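Local atomic coordinates of conserved hypothetical secreted protein (Helicobacter pylori, PDB entry 4RNZ), a protein that helps determine cell shape in Helicobacter pylori as a zinc-binding M23B metallopeptidase that probably cleaves peptidoglycan. Residues H177-K182 with A320-H325; N120-S125 with K157-S162; Y169-S174 with E330-K335; Y141-R146 with G152-K157. All blocks are in the same frame, centred on the assembly; numbering follows the deposited sequence.

Contact 1: residues H177-K182 with A320-H325; sequences HYYDSK and AKSKLH
Leu324 lies over one face of the Tyr179 ring in a CH-pi contact. The pair joins the short strand 178-179 of the second-domain antiparallel sheet to the loop that leads into helix 326-348. Leu324 CD2 is 4.0 Å from the Tyr179 ring centroid, 27° off the ring normal. Its nearest ring atom is Tyr179 CZ, 3.6 Å from Leu324 CD2. Leu324 CG sits over the same face, displaced toward the rim. Tyr179 CG stands anti to its own carbonyl carbon (chi1 -69°), which swings the ring out to the loop. At the phenol end, Tyr179 OH passes Ser322 OG at 3.7 Å without a hydrogen bond; the hydroxyl pairs with Asn175 ND2 instead. Further out, the loop is held by backbone bonds of Ser322 with Glu185, on strand 185-186, and of Leu324 with Ala183 just before it. Past strand 178-179, Asp180 opens an Asx turn. Lys182 N reaches Asp180 OD1 over 2.7 Å, coming from above the carboxylate plane.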
loop_
_atom_site.group_PDB
_atom_site.type_symbol
_atom_site.label_atom_id
_atom_site.label_comp_id
_atom_site.label_asym_id
_atom_site.label_seq_id
_atom_site.Cartn_x
_atom_site.Cartn_y
_atom_site.Cartn_z
ATOM N N HIS A 177 -8.902 4.191 4.224
ATOM C CA HIS A 177 -9.673 3.208 4.989
ATOM C C HIS A 177 -10.961 2.799 4.254
ATOM O O HIS A 177 -11.396 3.504 3.352
ATOM C CB HIS A 177 -10.012 3.791 6.353
ATOM C CG HIS A 177 -8.797 4.122 7.172
ATOM N ND1 HIS A 177 -8.541 3.541 8.394
ATOM C CD2 HIS A 177 -7.753 4.955 6.931
ATOM C CE1 HIS A 177 -7.404 4.010 8.879
ATOM N NE2 HIS A 177 -6.902 4.865 8.010
ATOM N N TYR A 178 -11.535 1.656 4.645
ATOM C CA TYR A 178 -12.777 1.114 4.069
ATOM C C TYR A 178 -13.947 1.409 4.995
ATOM O O TYR A 178 -13.794 1.355 6.221
ATOM C CB TYR A 178 -12.702 -0.396 3.928
ATOM C CG TYR A 178 -11.707 -0.975 2.924
ATOM C CD1 TYR A 178 -11.649 -0.525 1.586
ATOM C CD2 TYR A 178 -10.867 -2.037 3.306
ATOM C CE1 TYR A 178 -10.755 -1.100 0.683
ATOM C CE2 TYR A 178 -9.982 -2.623 2.424
ATOM C CZ TYR A 178 -9.912 -2.157 1.109
ATOM O OH TYR A 178 -9.017 -2.786 0.252
ATOM N N TYR A 179 -15.085 1.668 4.405
ATOM C CA TYR A 179 -16.264 2.012 5.126
ATOM C C TYR A 179 -17.441 1.227 4.645
ATOM O O TYR A 179 -17.551 0.922 3.480
ATOM C CB TYR A 179 -16.543 3.505 5.017
ATOM C CG TYR A 179 -15.529 4.312 5.753
ATOM C CD1 TYR A 179 -14.395 4.737 5.127
ATOM C CD2 TYR A 179 -15.662 4.563 7.088
ATOM C CE1 TYR A 179 -13.441 5.439 5.795
ATOM C CE2 TYR A 179 -14.710 5.264 7.766
ATOM C CZ TYR A 179 -13.596 5.692 7.110
ATOM O OH TYR A 179 -12.627 6.375 7.747
ATOM N N ASP A 180 -18.310 0.909 5.572
ATOM C CA ASP A 180 -19.540 0.328 5.198
ATOM C C ASP A 180 -20.427 1.388 4.705
ATOM O O ASP A 180 -20.128 2.535 4.588
ATOM C CB ASP A 180 -20.231 -0.503 6.277
ATOM C CG ASP A 180 -20.741 0.307 7.437
ATOM O OD1 ASP A 180 -20.969 1.506 7.346
ATOM O OD2 ASP A 180 -20.905 -0.317 8.468
ATOM N N SER A 181 -21.650 0.962 4.376
ATOM C CA SER A 181 -22.667 1.872 3.834
ATOM C C SER A 181 -23.321 2.825 4.827
ATOM O O SER A 181 -24.053 3.707 4.453
ATOM C CB SER A 181 -23.707 1.193 2.921
ATOM O OG SER A 181 -24.367 0.106 3.474
ATOM N N LYS A 182 -23.019 2.655 6.091
ATOM C CA LYS A 182 -23.404 3.622 7.075
ATOM C C LYS A 182 -22.232 4.488 7.405
ATOM O O LYS A 182 -22.223 5.131 8.403
ATOM C CB LYS A 182 -23.891 2.942 8.343
ATOM C CG LYS A 182 -25.184 2.180 8.225
ATOM C CD LYS A 182 -25.703 1.885 9.618
ATOM C CE LYS A 182 -27.095 1.263 9.648
ATOM N NZ LYS A 182 -27.921 1.768 10.775
ATOM N N ALA A 320 -11.416 2.624 19.124
ATOM C CA ALA A 320 -12.612 2.218 18.437
ATOM C C ALA A 320 -12.470 2.391 16.957
ATOM O O ALA A 320 -11.640 3.114 16.491
ATOM C CB ALA A 320 -13.780 3.048 18.905
ATOM N N LYS A 321 -13.351 1.708 16.254
ATOM C CA LYS A 321 -13.685 1.909 14.852
ATOM C C LYS A 321 -14.009 3.376 14.498
ATOM O O LYS A 321 -14.733 4.054 15.189
ATOM C CB LYS A 321 -14.912 1.064 14.545
ATOM C CG LYS A 321 -14.631 -0.374 14.182
ATOM C CD LYS A 321 -15.879 -1.254 14.273
ATOM C CE LYS A 321 -15.663 -2.465 15.177
ATOM N NZ LYS A 321 -15.400 -3.746 14.471
ATOM N N SER A 322 -13.483 3.834 13.384
ATOM C CA SER A 322 -13.749 5.148 12.910
ATOM C C SER A 322 -15.107 5.222 12.213
ATOM O O SER A 322 -15.701 4.230 11.864
ATOM C CB SER A 322 -12.594 5.566 12.015
ATOM O OG SER A 322 -12.732 6.836 11.429
ATOM N N LYS A 323 -15.582 6.441 12.060
ATOM C CA LYS A 323 -16.754 6.755 11.279
ATOM C C LYS A 323 -16.437 8.048 10.609
ATOM O O LYS A 323 -15.638 8.794 11.117
ATOM C CB LYS A 323 -17.979 7.020 12.132
ATOM C CG LYS A 323 -18.441 5.915 13.023
ATOM C CD LYS A 323 -19.613 6.422 13.816
ATOM C CE LYS A 323 -20.169 5.371 14.734
ATOM N NZ LYS A 323 -21.611 5.529 15.046
ATOM N N LEU A 324 -17.083 8.308 9.483
ATOM C CA LEU A 324 -16.947 9.573 8.816
ATOM C C LEU A 324 -17.892 10.568 9.449
ATOM O O LEU A 324 -18.915 10.190 9.931
ATOM C CB LEU A 324 -17.256 9.453 7.336
ATOM C CG LEU A 324 -16.389 8.581 6.455
ATOM C CD1 LEU A 324 -16.795 8.678 5.010
ATOM C CD2 LEU A 324 -14.952 8.956 6.620
ATOM N N HIS A 325 -17.523 11.842 9.401
ATOM C CA HIS A 325 -18.324 12.920 9.963
ATOM C C HIS A 325 -18.408 14.137 9.058
ATOM O O HIS A 325 -17.681 14.252 8.064
ATOM C CB HIS A 325 -17.709 13.344 11.292
ATOM C CG HIS A 325 -17.656 12.235 12.284
ATOM N ND1 HIS A 325 -18.789 11.745 12.891
ATOM C CD2 HIS A 325 -16.623 11.494 12.752
ATOM C CE1 HIS A 325 -18.458 10.757 13.705
ATOM N NE2 HIS A 325 -17.151 10.587 13.640
#

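Contact 2: residues N120-S125 with K157-S162; sequences NAYKKS and KMAMVS
Tyr122 OH is hydrogen-bonded to Tyr168 O on strand 166-172, and this bond fixes the phenol end beside strand 153-163. Tyr122 OH also comes within 3.4 Å of Ala159 O, without a hydrogen bond. The rest of the contact is apolar. Val161 CG1 rests over one face of the Tyr122 ring in a CH-pi contact, 4.2 Å from its centroid and 19° off the normal. The other branch, Val161 CG2, touches Tyr122 CE1 at 3.9 Å. Ala159 CB meets the ring at its edge, near the plane, 4.0 Å from Tyr122 CE2. Ala159 and Val161 are alternate residues, so both put their side chains on the face of the second-domain sheet that Tyr122 meets. Tyr122 is the first residue beyond helix 112-121 and opens a type I beta turn to Ser125, whose OG caps Phe128 N at the next helix. This is a buried, mostly apolar contact in which the Tyr122 hydroxyl is satisfied by the carbonyl of Tyr168.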
loop_
_atom_site.group_PDB
_atom_site.type_symbol
_atom_site.label_atom_id
_atom_site.label_comp_id
_atom_site.label_asym_id
_atom_site.label_seq_id
_atom_site.Cartn_x
_atom_site.Cartn_y
_atom_site.Cartn_z
ATOM N N ASN A 120 -8.791 -9.998 2.071
ATOM C CA ASN A 120 -8.407 -9.195 3.218
ATOM C C ASN A 120 -9.488 -8.214 3.667
ATOM O O ASN A 120 -9.692 -8.039 4.858
ATOM C CB ASN A 120 -7.064 -8.483 2.958
ATOM C CG ASN A 120 -5.874 -9.405 3.145
ATOM O OD1 ASN A 120 -5.847 -10.214 4.072
ATOM N ND2 ASN A 120 -4.858 -9.272 2.278
ATOM N N ALA A 121 -10.171 -7.588 2.720
ATOM C CA ALA A 121 -11.224 -6.636 3.005
ATOM C C ALA A 121 -12.397 -7.296 3.711
ATOM O O ALA A 121 -13.070 -6.664 4.499
ATOM C CB ALA A 121 -11.718 -5.980 1.726
ATOM N N TYR A 122 -12.646 -8.557 3.388
ATOM C CA TYR A 122 -13.752 -9.307 3.981
ATOM C C TYR A 122 -13.262 -10.335 5.013
ATOM O O TYR A 122 -13.974 -11.297 5.326
ATOM C CB TYR A 122 -14.554 -9.982 2.865
ATOM C CG TYR A 122 -15.508 -9.045 2.176
ATOM C CD1 TYR A 122 -16.774 -8.796 2.704
ATOM C CD2 TYR A 122 -15.156 -8.392 1.010
ATOM C CE1 TYR A 122 -17.654 -7.916 2.100
ATOM C CE2 TYR A 122 -16.035 -7.530 0.385
ATOM C CZ TYR A 122 -17.282 -7.284 0.929
ATOM O OH TYR A 122 -18.161 -6.425 0.303
ATOM N N LYS A 123 -12.064 -10.141 5.561
ATOM C CA LYS A 123 -11.471 -11.199 6.382
ATOM C C LYS A 123 -12.308 -11.582 7.611
ATOM O O LYS A 123 -12.335 -12.762 7.986
ATOM C CB LYS A 123 -10.034 -10.893 6.824
ATOM C CG LYS A 123 -9.207 -12.171 6.797
ATOM C CD LYS A 123 -7.912 -12.143 7.585
ATOM C CE LYS A 123 -7.151 -13.428 7.289
ATOM N NZ LYS A 123 -5.890 -13.574 8.064
ATOM N N LYS A 124 -12.988 -10.613 8.221
ATOM C CA LYS A 124 -13.828 -10.911 9.393
ATOM C C LYS A 124 -15.312 -11.048 9.049
ATOM O O LYS A 124 -16.157 -11.110 9.930
ATOM C CB LYS A 124 -13.637 -9.836 10.478
ATOM C CG LYS A 124 -12.227 -9.725 11.050
ATOM C CD LYS A 124 -11.594 -11.067 11.432
ATOM C CE LYS A 124 -12.444 -11.860 12.425
ATOM N NZ LYS A 124 -11.830 -13.168 12.787
ATOM N N SER A 125 -15.638 -11.108 7.768
ATOM C CA SER A 125 -17.019 -11.061 7.352
ATOM C C SER A 125 -17.608 -12.465 7.441
ATOM O O SER A 125 -17.140 -13.388 6.759
ATOM C CB SER A 125 -17.121 -10.545 5.919
ATOM O OG SER A 125 -18.426 -10.683 5.420
ATOM N N LYS A 157 -12.579 0.494 -4.993
ATOM C CA LYS A 157 -13.427 1.635 -4.673
ATOM C C LYS A 157 -14.726 1.202 -4.002
ATOM O O LYS A 157 -15.217 1.871 -3.107
ATOM C CB LYS A 157 -13.772 2.435 -5.941
ATOM C CG LYS A 157 -12.576 2.871 -6.780
ATOM C CD LYS A 157 -11.457 3.512 -5.963
ATOM C CE LYS A 157 -11.903 4.742 -5.191
ATOM N NZ LYS A 157 -12.463 5.809 -6.069
ATOM N N MET A 158 -15.288 0.102 -4.494
ATOM C CA MET A 158 -16.489 -0.502 -3.923
ATOM C C MET A 158 -16.442 -2.016 -4.108
ATOM O O MET A 158 -15.961 -2.537 -5.131
ATOM C CB MET A 158 -17.739 0.043 -4.593
ATOM C CG MET A 158 -19.023 -0.576 -4.050
ATOM S SD MET A 158 -20.499 -0.045 -4.926
ATOM C CE MET A 158 -20.353 -0.924 -6.456
ATOM N N ALA A 159 -16.924 -2.733 -3.101
ATOM C CA ALA A 159 -17.166 -4.147 -3.266
ATOM C C ALA A 159 -18.498 -4.527 -2.647
ATOM O O ALA A 159 -19.012 -3.830 -1.783
ATOM C CB ALA A 159 -16.037 -4.969 -2.680
ATOM N N MET A 160 -19.049 -5.627 -3.134
ATOM C CA MET A 160 -20.324 -6.166 -2.653
ATOM C C MET A 160 -20.292 -7.683 -2.789
ATOM O O MET A 160 -19.855 -8.240 -3.818
ATOM C CB MET A 160 -21.504 -5.592 -3.441
ATOM C CG MET A 160 -22.876 -6.017 -2.915
ATOM S SD MET A 160 -23.413 -7.639 -3.490
ATOM C CE MET A 160 -23.954 -7.206 -5.138
ATOM N N VAL A 161 -20.696 -8.361 -1.720
ATOM C CA VAL A 161 -20.950 -9.795 -1.782
ATOM C C VAL A 161 -22.390 -9.998 -1.281
ATOM O O VAL A 161 -22.847 -9.280 -0.386
ATOM C CB VAL A 161 -19.920 -10.630 -1.005
ATOM C CG1 VAL A 161 -18.497 -10.237 -1.387
ATOM C CG2 VAL A 161 -20.130 -10.503 0.496
ATOM N N SER A 162 -23.117 -10.906 -1.929
ATOM C CA SER A 162 -24.513 -11.209 -1.588
ATOM C C SER A 162 -24.566 -12.619 -1.050
ATOM O O SER A 162 -23.907 -13.517 -1.572
ATOM C CB SER A 162 -25.408 -11.150 -2.806
ATOM O OG SER A 162 -25.201 -12.325 -3.568
#

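Contact 3: residues Y169-S174 with E330-K335; sequences YLFSHS and EVFLEK
Phe332 leaves its helix with CG anti to the backbone N (chi1 173°), while Phe171 CG is anti to its carbonyl carbon (chi1 -58°). These torsions bring the two side chains together between strand 166-172 and helix 326-348, where the helix packs on one face of the second-domain antiparallel sheet. The rings cross with their planes at 83° and their centroids 5.6 Å apart, an oblique pair. The closest touch is at the base of Phe171, whose CB lies 3.6 Å from Phe332 CE1. Phe332 CZ reaches further along, 3.9 Å from Phe171 CD1. Beyond the strand, His173 CD2 approaches Phe332 CD1 at 4.3 Å. His173 ND1 of the same imidazole is hydrogen-bonded to Asn175 N, which would restrict the rotation of the ring. Ala336, one turn further along the helix, also touches Phe171, and Leu324 and Ala183 pack on Phe332. At the edge of the Phe332 ring, near its plane, Ser172 O faces CE1 at 4.1 Å.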
loop_
_atom_site.group_PDB
_atom_site.type_symbol
_atom_site.label_atom_id
_atom_site.label_comp_id
_atom_site.label_asym_id
_atom_site.label_seq_id
_atom_site.Cartn_x
_atom_site.Cartn_y
_atom_site.Cartn_z
ATOM N N TYR A 169 -21.770 -4.451 1.535
ATOM C CA TYR A 169 -21.006 -3.470 0.787
ATOM C C TYR A 169 -19.817 -2.963 1.559
ATOM O O TYR A 169 -19.866 -2.807 2.789
ATOM C CB TYR A 169 -21.880 -2.280 0.491
ATOM C CG TYR A 169 -22.955 -2.524 -0.526
ATOM C CD1 TYR A 169 -22.708 -2.320 -1.868
ATOM C CD2 TYR A 169 -24.228 -2.917 -0.148
ATOM C CE1 TYR A 169 -23.695 -2.490 -2.814
ATOM C CE2 TYR A 169 -25.222 -3.097 -1.098
ATOM C CZ TYR A 169 -24.944 -2.884 -2.428
ATOM O OH TYR A 169 -25.903 -3.063 -3.401
ATOM N N LEU A 170 -18.759 -2.633 0.831
ATOM C CA LEU A 170 -17.768 -1.767 1.393
ATOM C C LEU A 170 -17.230 -0.804 0.348
ATOM O O LEU A 170 -17.300 -1.070 -0.855
ATOM C CB LEU A 170 -16.660 -2.553 2.067
ATOM C CG LEU A 170 -15.857 -3.536 1.245
ATOM C CD1 LEU A 170 -14.681 -2.864 0.540
ATOM C CD2 LEU A 170 -15.341 -4.604 2.201
ATOM N N PHE A 171 -16.732 0.317 0.838
ATOM C CA PHE A 171 -16.348 1.436 0.002
ATOM C C PHE A 171 -15.046 1.991 0.537
ATOM O O PHE A 171 -14.856 2.048 1.752
ATOM C CB PHE A 171 -17.376 2.552 0.102
ATOM C CG PHE A 171 -18.763 2.155 -0.288
ATOM C CD1 PHE A 171 -19.636 1.622 0.648
ATOM C CD2 PHE A 171 -19.211 2.348 -1.586
ATOM C CE1 PHE A 171 -20.930 1.258 0.291
ATOM C CE2 PHE A 171 -20.505 2.002 -1.942
ATOM C CZ PHE A 171 -21.359 1.451 -1.008
ATOM N N SER A 172 -14.174 2.398 -0.369
ATOM C CA SER A 172 -12.972 3.091 -0.015
ATOM C C SER A 172 -13.307 4.539 0.192
ATOM O O SER A 172 -14.375 5.018 -0.208
ATOM C CB SER A 172 -11.966 3.025 -1.155
ATOM O OG SER A 172 -12.483 3.740 -2.283
ATOM N N HIS A 173 -12.372 5.223 0.830
ATOM C CA HIS A 173 -12.411 6.658 1.004
ATOM C C HIS A 173 -11.020 7.172 0.644
ATOM O O HIS A 173 -10.038 6.411 0.648
ATOM C CB HIS A 173 -12.757 6.991 2.451
ATOM C CG HIS A 173 -13.085 8.433 2.674
ATOM N ND1 HIS A 173 -12.208 9.315 3.266
ATOM C CD2 HIS A 173 -14.197 9.152 2.384
ATOM C CE1 HIS A 173 -12.762 10.512 3.332
ATOM N NE2 HIS A 173 -13.973 10.437 2.812
ATOM N N SER A 174 -10.929 8.455 0.333
ATOM C CA SER A 174 -9.636 9.075 0.006
ATOM C C SER A 174 -8.599 8.955 1.147
ATOM O O SER A 174 -7.393 8.926 0.885
ATOM C CB SER A 174 -9.851 10.544 -0.345
ATOM O OG SER A 174 -10.583 11.158 0.685
ATOM N N GLU A 330 -21.574 13.277 4.587
ATOM C CA GLU A 330 -22.613 13.609 3.600
ATOM C C GLU A 330 -22.211 13.198 2.193
ATOM O O GLU A 330 -22.985 12.572 1.487
ATOM C CB GLU A 330 -22.888 15.118 3.557
ATOM C CG GLU A 330 -23.659 15.699 4.732
ATOM C CD GLU A 330 -23.707 17.227 4.670
ATOM O OE1 GLU A 330 -24.246 17.763 3.676
ATOM O OE2 GLU A 330 -23.188 17.895 5.600
ATOM N N VAL A 331 -21.009 13.596 1.778
ATOM C CA VAL A 331 -20.516 13.325 0.425
ATOM C C VAL A 331 -20.361 11.818 0.198
ATOM O O VAL A 331 -20.641 11.303 -0.884
ATOM C CB VAL A 331 -19.162 14.038 0.174
ATOM C CG1 VAL A 331 -18.462 13.520 -1.083
ATOM C CG2 VAL A 331 -19.373 15.546 0.086
ATOM N N PHE A 332 -19.911 11.125 1.235
ATOM C CA PHE A 332 -19.682 9.693 1.155
ATOM C C PHE A 332 -20.985 8.967 0.934
ATOM O O PHE A 332 -21.088 8.152 0.021
ATOM C CB PHE A 332 -19.054 9.169 2.443
ATOM C CG PHE A 332 -18.955 7.669 2.489
ATOM C CD1 PHE A 332 -17.848 7.018 1.959
ATOM C CD2 PHE A 332 -19.983 6.907 3.027
ATOM C CE1 PHE A 332 -17.752 5.642 2.007
ATOM C CE2 PHE A 332 -19.900 5.529 3.045
ATOM C CZ PHE A 332 -18.778 4.904 2.556
ATOM N N LEU A 333 -21.964 9.264 1.790
ATOM C CA LEU A 333 -23.247 8.610 1.730
ATOM C C LEU A 333 -23.951 8.871 0.392
ATOM O O LEU A 333 -24.626 8.001 -0.147
ATOM C CB LEU A 333 -24.118 9.058 2.899
ATOM C CG LEU A 333 -23.645 8.576 4.279
ATOM C CD1 LEU A 333 -24.403 9.291 5.388
ATOM C CD2 LEU A 333 -23.789 7.066 4.432
ATOM N N GLU A 334 -23.782 10.075 -0.140
ATOM C CA GLU A 334 -24.371 10.408 -1.421
ATOM C C GLU A 334 -23.735 9.491 -2.482
ATOM O O GLU A 334 -24.444 8.820 -3.230
ATOM C CB GLU A 334 -24.171 11.898 -1.724
ATOM C CG GLU A 334 -25.253 12.522 -2.589
ATOM C CD GLU A 334 -25.109 12.191 -4.066
ATOM O OE1 GLU A 334 -23.974 11.936 -4.522
ATOM O OE2 GLU A 334 -26.133 12.194 -4.785
ATOM N N LYS A 335 -22.406 9.429 -2.515
ATOM C CA LYS A 335 -21.738 8.575 -3.495
ATOM C C LYS A 335 -22.104 7.120 -3.292
ATOM O O LYS A 335 -22.347 6.405 -4.264
ATOM C CB LYS A 335 -20.219 8.728 -3.465
ATOM C CG LYS A 335 -19.713 10.057 -4.016
ATOM C CD LYS A 335 -18.429 9.894 -4.830
ATOM C CE LYS A 335 -17.304 9.218 -4.051
ATOM N NZ LYS A 335 -16.008 9.239 -4.797
#

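Contact 4: residues Y141-R146 with G152-K157; sequences YTRDYR and GQPTIK. With PO4 (phosphate ion), chain G.
From CB, the Arg143 side chain runs alongside Pro154 and bends at chi3 (-85°), which brings NH1 of the guanidinium beside the proline ring. Of the side chain, only this NH1 end comes close to residues 152-157. Arg143 NH1 lies 3.8 Å from Pro154 CB, equally near Pro154 CG, and 4.0 Å from Pro154 CD. The same NH1 makes a salt bridge with Asp111 OD2. Tyr145 OH lies in the guanidinium plane, at its edge. Strands 136-146 and 153-163 are antiparallel neighbours in the second-domain sheet. Tyr141 and Ile156 form a non-hydrogen-bonded pair. The next pair, Thr142 and Thr155, is hydrogen-bonded: Thr142 N to Thr155 O is 2.8 Å, and Thr155 N to Thr142 O is 2.9 Å. On the face shared by the two threonines, Thr142 OG1 touches Thr155 CB at 3.6 Å, and Thr142 CG2 meets Lys157 CG. Past Pro154 a water links the strands, accepting from Asp144 N at 2.7 Å and donating to Gln153 O. Tyr145 OH is modelled as donating to a phosphate ion, probably from the crystallisation liquor, but the distance is too short to be trusted. Lys89 NZ and Lys91 NZ also bind this phosphate, whose O1 lies at the edge of the Tyr145 ring.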
loop_
_atom_site.group_PDB
_atom_site.type_symbol
_atom_site.label_atom_id
_atom_site.label_comp_id
_atom_site.label_asym_id
_atom_site.label_seq_id
_atom_site.Cartn_x
_atom_site.Cartn_y
_atom_site.Cartn_z
ATOM N N TYR A 141 -12.951 -1.301 -9.195
ATOM C CA TYR A 141 -11.564 -1.027 -8.811
ATOM C C TYR A 141 -10.827 -0.263 -9.874
ATOM O O TYR A 141 -11.143 -0.364 -11.069
ATOM C CB TYR A 141 -10.815 -2.312 -8.536
ATOM C CG TYR A 141 -10.651 -3.230 -9.708
ATOM C CD1 TYR A 141 -11.668 -4.088 -10.088
ATOM C CD2 TYR A 141 -9.485 -3.243 -10.452
ATOM C CE1 TYR A 141 -11.512 -4.957 -11.142
ATOM C CE2 TYR A 141 -9.324 -4.099 -11.520
ATOM C CZ TYR A 141 -10.348 -4.957 -11.860
ATOM O OH TYR A 141 -10.214 -5.828 -12.911
ATOM N N THR A 142 -9.811 0.460 -9.428
ATOM C CA THR A 142 -8.926 1.175 -10.328
ATOM C C THR A 142 -7.545 0.574 -10.296
ATOM O O THR A 142 -7.156 -0.109 -9.339
ATOM C CB THR A 142 -8.817 2.658 -9.988
ATOM O OG1 THR A 142 -8.184 2.838 -8.717
ATOM C CG2 THR A 142 -10.176 3.318 -9.979
ATOM N N ARG A 143 -6.814 0.820 -11.371
ATOM C CA ARG A 143 -5.428 0.369 -11.501
ATOM C C ARG A 143 -4.672 1.548 -12.124
ATOM O O ARG A 143 -5.281 2.324 -12.900
ATOM C CB ARG A 143 -5.426 -0.836 -12.410
ATOM C CG ARG A 143 -4.501 -1.958 -12.060
ATOM C CD ARG A 143 -4.470 -3.003 -13.192
ATOM N NE ARG A 143 -5.515 -4.050 -13.191
ATOM C CZ ARG A 143 -5.649 -5.005 -12.263
ATOM N NH1 ARG A 143 -4.859 -5.012 -11.207
ATOM N NH2 ARG A 143 -6.603 -5.948 -12.372
ATOM N N ASP A 144 -3.398 1.723 -11.763
ATOM C CA ASP A 144 -2.611 2.843 -12.292
ATOM C C ASP A 144 -1.632 2.320 -13.348
ATOM O O ASP A 144 -1.088 1.230 -13.198
ATOM C CB ASP A 144 -1.874 3.592 -11.189
ATOM C CG ASP A 144 -2.791 4.348 -10.259
ATOM O OD1 ASP A 144 -3.943 4.647 -10.594
ATOM O OD2 ASP A 144 -2.325 4.690 -9.170
ATOM N N TYR A 145 -1.435 3.099 -14.408
ATOM C CA TYR A 145 -0.649 2.667 -15.569
ATOM C C TYR A 145 0.404 3.706 -15.944
ATOM O O TYR A 145 0.137 4.904 -15.900
ATOM C CB TYR A 145 -1.561 2.495 -16.785
ATOM C CG TYR A 145 -2.529 1.358 -16.650
ATOM C CD1 TYR A 145 -3.712 1.501 -15.918
ATOM C CD2 TYR A 145 -2.282 0.146 -17.248
ATOM C CE1 TYR A 145 -4.611 0.443 -15.791
ATOM C CE2 TYR A 145 -3.180 -0.919 -17.132
ATOM C CZ TYR A 145 -4.332 -0.765 -16.398
ATOM O OH TYR A 145 -5.224 -1.833 -16.287
ATOM N N ARG A 146 1.574 3.216 -16.337
ATOM C CA ARG A 146 2.656 4.045 -16.875
ATOM C C ARG A 146 3.015 3.500 -18.226
ATOM O O ARG A 146 3.352 2.317 -18.348
ATOM C CB ARG A 146 3.905 3.956 -16.011
ATOM C CG ARG A 146 3.800 4.741 -14.761
ATOM C CD ARG A 146 5.063 4.528 -13.967
ATOM N NE ARG A 146 6.141 5.392 -14.444
ATOM C CZ ARG A 146 7.237 5.629 -13.748
ATOM N NH1 ARG A 146 7.368 5.076 -12.546
ATOM N NH2 ARG A 146 8.177 6.450 -14.225
ATOM N N GLY A 152 2.219 -1.171 -9.383
ATOM C CA GLY A 152 1.743 -1.079 -8.013
ATOM C C GLY A 152 0.589 -2.054 -7.835
ATOM O O GLY A 152 0.561 -3.109 -8.446
ATOM N N GLN A 153 -0.398 -1.677 -7.049
ATOM C CA GLN A 153 -1.510 -2.574 -6.776
ATOM C C GLN A 153 -2.772 -1.859 -7.175
ATOM O O GLN A 153 -2.797 -0.639 -7.276
ATOM C CB GLN A 153 -1.555 -2.955 -5.280
ATOM C CG GLN A 153 -0.481 -3.974 -4.844
ATOM C CD GLN A 153 -0.868 -4.780 -3.598
ATOM O OE1 GLN A 153 -2.031 -5.094 -3.364
ATOM N NE2 GLN A 153 0.123 -5.133 -2.806
ATOM N N PRO A 154 -3.850 -2.617 -7.355
ATOM C CA PRO A 154 -5.125 -1.965 -7.604
ATOM C C PRO A 154 -5.683 -1.326 -6.348
ATOM O O PRO A 154 -5.167 -1.532 -5.228
ATOM C CB PRO A 154 -6.011 -3.123 -8.092
ATOM C CG PRO A 154 -5.425 -4.335 -7.465
ATOM C CD PRO A 154 -3.935 -4.090 -7.445
ATOM N N THR A 155 -6.734 -0.546 -6.534
ATOM C CA THR A 155 -7.442 0.063 -5.455
ATOM C C THR A 155 -8.922 -0.297 -5.600
ATOM O O THR A 155 -9.539 -0.011 -6.657
ATOM C CB THR A 155 -7.237 1.592 -5.470
ATOM O OG1 THR A 155 -5.844 1.876 -5.332
ATOM C CG2 THR A 155 -7.967 2.261 -4.339
ATOM N N ILE A 156 -9.490 -0.922 -4.561
ATOM C CA ILE A 156 -10.923 -1.210 -4.539
ATOM C C ILE A 156 -11.699 0.013 -4.123
ATOM O O ILE A 156 -11.488 0.533 -3.034
ATOM C CB ILE A 156 -11.243 -2.362 -3.567
ATOM C CG1 ILE A 156 -10.659 -3.662 -4.122
ATOM C CG2 ILE A 156 -12.747 -2.460 -3.330
ATOM C CD1 ILE A 156 -10.694 -4.813 -3.134
ATOM N N LYS A 157 -12.579 0.494 -4.993
ATOM C CA LYS A 157 -13.427 1.635 -4.673
ATOM C C LYS A 157 -14.726 1.202 -4.002
ATOM O O LYS A 157 -15.217 1.871 -3.107
ATOM C CB LYS A 157 -13.772 2.435 -5.941
ATOM C CG LYS A 157 -12.576 2.871 -6.780
ATOM C CD LYS A 157 -11.457 3.512 -5.963
ATOM C CE LYS A 157 -11.903 4.742 -5.191
ATOM N NZ LYS A 157 -12.463 5.809 -6.069
HETATM P P PO4 G . -5.576 -3.547 -19.185
HETATM O O1 PO4 G . -5.135 -3.678 -17.733
HETATM O O2 PO4 G . -5.452 -4.912 -19.822
HETATM O O3 PO4 G . -4.721 -2.556 -19.945
HETATM O O4 PO4 G . -6.997 -3.060 -19.338
HETATM O O HOH W 1 -2.302 0.081 -9.888
#

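All four contacts involve one antiparallel sheet of the second domain. Contact 4 pairs strands 136-146 and 153-163. Contact 2 uses the later part of strand 153-163 and shares Lys157 with contact 4. Contact 3 lies on the next strand, 166-172, and contact 1 on its neighbour, 178-179. The centres of contacts 1 and 3 are about 9 Å apart, those of contacts 1 and 4 about 22 Å. Along the chain, contact 4 falls within the span of contact 2. Contact 1 falls within that of contact 3. In contacts 1 and 3 the later segment lies in the loop before helix 326-348 or on it, well over 130 residues on, so the chain comes back to this sheet. None lies at the zinc or nickel sites.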